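Local coordinates for Bse634I restriction endonuclease (Geobacillus stearothermophilus, PDB 1KNV), which cleaves double-stranded DNA at a specific recognition sequence as a type II restriction endonuclease of the PD-(D/E)XK clan, probably with the help of bound metal ions, at residues B[100-105]-B[180-185]; B[113-118]-B[146-151]. One frame throughout, in Å; residues are numbered along the deposited sequence.

Interaction 1 of 2, residues B[100-105]-B[180-185]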
loop_
_atom_site.group_PDB
_atom_site.type_symbol
_atom_site.label_atom_id
_atom_site.label_comp_id
_atom_site.label_asym_id
_atom_site.label_seq_id
_atom_site.Cartn_x
_atom_site.Cartn_y
_atom_site.Cartn_z
ATOM N N LEU B 100 25.286 17.218 -10.921
ATOM C CA LEU B 100 25.024 17.829 -12.209
ATOM C C LEU B 100 23.707 18.556 -12.017
ATOM O O LEU B 100 22.725 17.972 -11.557
ATOM C CB LEU B 100 24.867 16.786 -13.331
ATOM C CG LEU B 100 26.109 16.088 -13.904
ATOM C CD1 LEU B 100 25.725 15.246 -15.129
ATOM C CD2 LEU B 100 27.144 17.135 -14.294
ATOM N N ILE B 101 23.709 19.844 -12.328
ATOM C CA ILE B 101 22.515 20.672 -12.233
ATOM C C ILE B 101 22.246 21.034 -13.695
ATOM O O ILE B 101 22.886 21.916 -14.257
ATOM C CB ILE B 101 22.796 21.910 -11.374
ATOM C CG1 ILE B 101 23.294 21.453 -10.005
ATOM C CG2 ILE B 101 21.550 22.748 -11.235
ATOM C CD1 ILE B 101 23.937 22.520 -9.200
ATOM N N ILE B 102 21.302 20.324 -14.302
ATOM C CA ILE B 102 20.983 20.492 -15.714
ATOM C C ILE B 102 19.737 21.278 -16.079
ATOM O O ILE B 102 18.658 21.056 -15.532
ATOM C CB ILE B 102 20.856 19.120 -16.382
ATOM C CG1 ILE B 102 22.119 18.306 -16.114
ATOM C CG2 ILE B 102 20.591 19.287 -17.866
ATOM C CD1 ILE B 102 21.997 16.857 -16.526
ATOM N N LYS B 103 19.889 22.178 -17.044
ATOM C CA LYS B 103 18.779 22.987 -17.515
ATOM C C LYS B 103 18.028 22.162 -18.555
ATOM O O LYS B 103 18.568 21.852 -19.608
ATOM C CB LYS B 103 19.300 24.277 -18.144
ATOM C CG LYS B 103 18.386 25.459 -17.913
ATOM C CD LYS B 103 17.062 25.215 -18.551
ATOM C CE LYS B 103 15.983 26.098 -17.981
ATOM N NZ LYS B 103 14.702 25.690 -18.611
ATOM N N MET B 104 16.782 21.813 -18.259
ATOM C CA MET B 104 15.993 21.002 -19.169
ATOM C C MET B 104 15.045 21.779 -20.068
ATOM O O MET B 104 14.452 22.770 -19.648
ATOM C CB MET B 104 15.179 19.976 -18.379
ATOM C CG MET B 104 16.004 18.995 -17.574
ATOM S SD MET B 104 17.062 17.994 -18.617
ATOM C CE MET B 104 15.862 17.161 -19.592
ATOM N N PRO B 105 14.888 21.324 -21.323
ATOM C CA PRO B 105 14.006 21.944 -22.316
ATOM C C PRO B 105 12.604 21.411 -22.022
ATOM O O PRO B 105 12.406 20.744 -21.005
ATOM C CB PRO B 105 14.552 21.411 -23.628
ATOM C CG PRO B 105 14.911 20.011 -23.255
ATOM C CD PRO B 105 15.604 20.178 -21.914
ATOM N N LYS B 180 21.900 15.828 -22.963
ATOM C CA LYS B 180 22.264 14.877 -24.008
ATOM C C LYS B 180 23.447 13.982 -23.613
ATOM O O LYS B 180 23.520 12.837 -24.041
ATOM C CB LYS B 180 22.602 15.615 -25.306
ATOM C CG LYS B 180 21.455 16.349 -25.969
ATOM C CD LYS B 180 21.973 16.978 -27.249
ATOM C CE LYS B 180 20.907 17.757 -27.996
ATOM N NZ LYS B 180 21.483 18.356 -29.244
ATOM N N ASP B 181 24.370 14.503 -22.805
ATOM C CA ASP B 181 25.540 13.736 -22.355
ATOM C C ASP B 181 25.169 12.582 -21.421
ATOM O O ASP B 181 25.869 11.561 -21.368
ATOM C CB ASP B 181 26.520 14.634 -21.593
ATOM C CG ASP B 181 27.173 15.674 -22.469
ATOM O OD1 ASP B 181 26.686 15.899 -23.599
ATOM O OD2 ASP B 181 28.171 16.281 -22.014
ATOM N N ILE B 182 24.086 12.749 -20.667
ATOM C CA ILE B 182 23.689 11.718 -19.726
ATOM C C ILE B 182 22.494 10.888 -20.148
ATOM O O ILE B 182 22.004 10.091 -19.358
ATOM C CB ILE B 182 23.384 12.314 -18.343
ATOM C CG1 ILE B 182 22.175 13.232 -18.432
ATOM C CG2 ILE B 182 24.589 13.093 -17.822
ATOM C CD1 ILE B 182 21.731 13.734 -17.090
ATOM N N GLU B 183 22.024 11.059 -21.382
ATOM C CA GLU B 183 20.880 10.292 -21.855
ATOM C C GLU B 183 21.113 8.790 -21.713
ATOM O O GLU B 183 22.114 8.260 -22.198
ATOM C CB GLU B 183 20.565 10.634 -23.315
ATOM C CG GLU B 183 19.549 9.691 -24.000
ATOM C CD GLU B 183 19.030 10.233 -25.335
ATOM O OE1 GLU B 183 19.784 10.970 -26.015
ATOM O OE2 GLU B 183 17.874 9.911 -25.709
ATOM N N GLY B 184 20.181 8.128 -21.023
ATOM C CA GLY B 184 20.231 6.692 -20.809
ATOM C C GLY B 184 21.261 6.228 -19.811
ATOM O O GLY B 184 21.460 5.034 -19.646
ATOM N N LYS B 185 21.893 7.160 -19.117
ATOM C CA LYS B 185 22.939 6.825 -18.154
ATOM C C LYS B 185 22.605 6.990 -16.674
ATOM O O LYS B 185 23.366 6.547 -15.818
ATOM C CB LYS B 185 24.169 7.699 -18.410
ATOM C CG LYS B 185 24.847 7.572 -19.768
ATOM C CD LYS B 185 25.889 8.686 -19.903
ATOM C CE LYS B 185 26.890 8.411 -21.009
ATOM N NZ LYS B 185 26.220 8.142 -22.308
#
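Ile182 sets its two branches against two residues of strand 99-103, Leu100 and Ile102, which follow each other at alternate positions and so lie on one face of the strand. The contact is wholly apolar, without a hydrogen bond between the segments, and small: 109 Å² is buried in all, about half of it on Ile182. Against Leu100 the side chains run past one another in opposite directions, and the branch methyl meets the leucine tip, Ile182 CG2 lying 3.6 Å from Leu100 CD1. The other branch of Ile182 points at Ile102 tip to tip. Ile102 CD1 is modelled doubtfully close to the terminal methyl there and lies 4.1 Å from Ile182 CG1. The division of labour follows from the first torsion of Ile182: CG1 sits between the backbone N and the carbonyl carbon (chi1 65°), which puts CG2 anti to the carbonyl carbon, on the side of Leu100. The backbones stay well apart; the nearest pair of CA atoms, those of Leu100 and Ile182, is 9.8 Å apart. Just after the isoleucine the chain reverses in a type II turn, closed by Lys185 N to Ile182 O at 2.9 Å, with Gly184 in the position where positive phi suits glycine. Before it, Asp181 OD2 is hydrogen-bonded to Tyr160 OH. On the other face of the strand, Ile101 and Lys103 pack on helix 68-93, while Leu100 and Ile102 pair through backbone bonds with the antiparallel strand 147-151. The loop between helix 169-176 and strand 191-198 thus lies over the face of the sheet turned away from helix 68-93, at strand 99-103, the outermost strand on that side within the chain.

Interaction 2 of 2, residues B[113-118]-B[146-151]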
loop_
_atom_site.group_PDB
_atom_site.type_symbol
_atom_site.label_atom_id
_atom_site.label_comp_id
_atom_site.label_asym_id
_atom_site.label_seq_id
_atom_site.Cartn_x
_atom_site.Cartn_y
_atom_site.Cartn_z
ATOM N N ARG B 113 12.795 11.849 -18.926
ATOM C CA ARG B 113 12.793 10.424 -18.610
ATOM C C ARG B 113 13.821 9.646 -19.425
ATOM O O ARG B 113 14.248 8.566 -19.034
ATOM C CB ARG B 113 11.391 9.851 -18.825
ATOM C CG ARG B 113 10.422 10.325 -17.756
ATOM C CD ARG B 113 8.990 10.085 -18.137
ATOM N NE ARG B 113 8.722 8.686 -18.441
ATOM C CZ ARG B 113 7.509 8.215 -18.704
ATOM N NH1 ARG B 113 6.468 9.042 -18.694
ATOM N NH2 ARG B 113 7.331 6.932 -18.979
ATOM N N LYS B 114 14.233 10.216 -20.552
ATOM C CA LYS B 114 15.217 9.580 -21.407
ATOM C C LYS B 114 16.610 9.583 -20.790
ATOM O O LYS B 114 17.527 8.979 -21.340
ATOM C CB LYS B 114 15.225 10.266 -22.774
ATOM C CG LYS B 114 13.943 10.014 -23.557
ATOM C CD LYS B 114 13.711 11.037 -24.648
ATOM C CE LYS B 114 14.747 10.931 -25.730
ATOM N NZ LYS B 114 14.538 11.976 -26.772
ATOM N N ILE B 115 16.785 10.255 -19.653
ATOM C CA ILE B 115 18.098 10.256 -19.009
ATOM C C ILE B 115 18.253 8.984 -18.183
ATOM O O ILE B 115 19.357 8.597 -17.808
ATOM C CB ILE B 115 18.325 11.490 -18.083
ATOM C CG1 ILE B 115 17.419 11.425 -16.851
ATOM C CG2 ILE B 115 18.076 12.778 -18.866
ATOM C CD1 ILE B 115 17.804 12.443 -15.783
ATOM N N PHE B 116 17.131 8.329 -17.914
ATOM C CA PHE B 116 17.128 7.098 -17.143
ATOM C C PHE B 116 17.751 5.937 -17.901
ATOM O O PHE B 116 17.687 5.885 -19.130
ATOM C CB PHE B 116 15.695 6.733 -16.776
ATOM C CG PHE B 116 15.123 7.564 -15.671
ATOM C CD1 PHE B 116 13.746 7.773 -15.588
ATOM C CD2 PHE B 116 15.952 8.094 -14.686
ATOM C CE1 PHE B 116 13.193 8.498 -14.531
ATOM C CE2 PHE B 116 15.424 8.817 -13.631
ATOM C CZ PHE B 116 14.034 9.022 -13.550
ATOM N N ASP B 117 18.352 5.003 -17.164
ATOM C CA ASP B 117 18.943 3.835 -17.792
ATOM C C ASP B 117 17.836 2.939 -18.336
ATOM O O ASP B 117 16.644 3.132 -18.057
ATOM C CB ASP B 117 19.850 3.071 -16.805
ATOM C CG ASP B 117 19.158 2.696 -15.495
ATOM O OD1 ASP B 117 19.880 2.438 -14.510
ATOM O OD2 ASP B 117 17.916 2.634 -15.424
ATOM N N ASN B 118 18.224 1.959 -19.128
ATOM C CA ASN B 118 17.262 1.053 -19.725
ATOM C C ASN B 118 16.357 0.317 -18.727
ATOM O O ASN B 118 15.147 0.215 -18.932
ATOM C CB ASN B 118 18.011 0.044 -20.596
ATOM C CG ASN B 118 17.092 -0.960 -21.225
ATOM O OD1 ASN B 118 16.204 -0.609 -22.014
ATOM N ND2 ASN B 118 17.288 -2.228 -20.874
ATOM N N ASP B 146 12.034 22.258 -15.036
ATOM C CA ASP B 146 12.946 23.135 -15.757
ATOM C C ASP B 146 14.389 22.922 -15.330
ATOM O O ASP B 146 15.326 23.211 -16.084
ATOM C CB ASP B 146 12.553 24.594 -15.534
ATOM C CG ASP B 146 11.150 24.896 -16.037
ATOM O OD1 ASP B 146 10.858 24.607 -17.224
ATOM O OD2 ASP B 146 10.339 25.414 -15.248
ATOM N N LEU B 147 14.573 22.392 -14.136
ATOM C CA LEU B 147 15.914 22.178 -13.626
ATOM C C LEU B 147 15.994 20.842 -12.889
ATOM O O LEU B 147 15.118 20.502 -12.088
ATOM C CB LEU B 147 16.234 23.315 -12.667
ATOM C CG LEU B 147 17.591 23.543 -12.044
ATOM C CD1 LEU B 147 18.533 23.740 -13.191
ATOM C CD2 LEU B 147 17.562 24.751 -11.105
ATOM N N LEU B 148 17.031 20.068 -13.193
ATOM C CA LEU B 148 17.262 18.773 -12.552
ATOM C C LEU B 148 18.577 18.727 -11.762
ATOM O O LEU B 148 19.622 19.157 -12.265
ATOM C CB LEU B 148 17.366 17.657 -13.581
ATOM C CG LEU B 148 16.179 17.122 -14.327
ATOM C CD1 LEU B 148 16.624 15.887 -15.112
ATOM C CD2 LEU B 148 15.123 16.802 -13.311
ATOM N N ILE B 149 18.526 18.227 -10.539
ATOM C CA ILE B 149 19.727 18.078 -9.734
ATOM C C ILE B 149 19.958 16.578 -9.676
ATOM O O ILE B 149 19.108 15.829 -9.195
ATOM C CB ILE B 149 19.550 18.679 -8.327
ATOM C CG1 ILE B 149 19.450 20.224 -8.402
ATOM C CG2 ILE B 149 20.761 18.312 -7.471
ATOM C CD1 ILE B 149 18.268 20.746 -9.181
ATOM N N ILE B 150 21.056 16.159 -10.280
ATOM C CA ILE B 150 21.421 14.753 -10.375
ATOM C C ILE B 150 22.704 14.473 -9.607
ATOM O O ILE B 150 23.592 15.319 -9.549
ATOM C CB ILE B 150 21.657 14.361 -11.854
ATOM C CG1 ILE B 150 20.349 14.475 -12.633
ATOM C CG2 ILE B 150 22.237 12.973 -11.960
ATOM C CD1 ILE B 150 20.535 14.467 -14.103
ATOM N N ARG B 151 22.783 13.318 -8.973
ATOM C CA ARG B 151 23.978 12.966 -8.234
ATOM C C ARG B 151 24.441 11.570 -8.640
ATOM O O ARG B 151 23.841 10.565 -8.259
ATOM C CB ARG B 151 23.729 13.003 -6.724
ATOM C CG ARG B 151 25.006 12.819 -5.922
ATOM C CD ARG B 151 24.717 12.630 -4.462
ATOM N NE ARG B 151 25.963 12.517 -3.720
ATOM C CZ ARG B 151 26.020 12.504 -2.400
ATOM N NH1 ARG B 151 24.895 12.592 -1.677
ATOM N NH2 ARG B 151 27.199 12.423 -1.796
#
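The mixed sheet at the core of this PD-(D/E)XK nuclease offers Leu148 and Ile150, one face of strand 147-151, to Ile115, which comes from the short 3-10 turn leading to helix 118-131. All three residues are buried, and methyl contacts alone join the segments. The CA atoms of Ile115 and Ile150, the nearest pair, are 10.3 Å apart, a distance the side chains span. With chi1 at 68° the CG1 of Ile115 stands between the backbone N and the carbonyl carbon, and a nearly extended chi2 (168°) carries CD1 out to meet the strand. That single methyl meets both partners tip to tip. The 3-10 turn itself is held by Phe116 N to Arg113 O at 3.1 Å. Beyond it Asp117 is the N-cap of helix 118-131, its side chain capping a backbone N there, and its OD2 is hydrogen-bonded to Thr120 OG1; the side chains of Ile115 and Phe116 extend the packing to Leu191 of strand 191-198. Just before the strand lies Asp146, a calcium-binding residue of this protein, though no metal is bound to this chain here. Asp146 OD2 accepts a hydrogen bond from the backbone N of Leu197, the other calcium-site residue, and Asp146 and Leu147 together face Val195 in a classic beta bulge. Where the isoleucine meets the sheet, three methyl carbons form a compact triangle: Ile115 CD1 is 3.7 Å from Leu148 CD1 and 3.8 Å from Ile150 CD1, and Leu148 CD1 and Ile150 CD1 lie 4.3 Å apart.

In the fold
After the N-terminal hairpin 11-24 and the helices up to 68-93, the chain enters strand 99-103, then passes through 113-118 and helix 118-131 to strand 147-151, where interaction 2 closes the shorter loop, 27 residues long. It continues through helix 169-176 to 180-185, where interaction 1 closes a loop of 74 residues that encloses the first. The two contacts therefore nest, with centres about 6 Å apart, on adjacent strands of one sheet. Two probable backbone hydrogen bonds join them: Leu100 O to Ile150 N at 2.8 Å between the strands, and Gly184 N to Lys114 O, also 2.8 Å, between the loops. Both loop segments are thereby tied to each other and to the sheet.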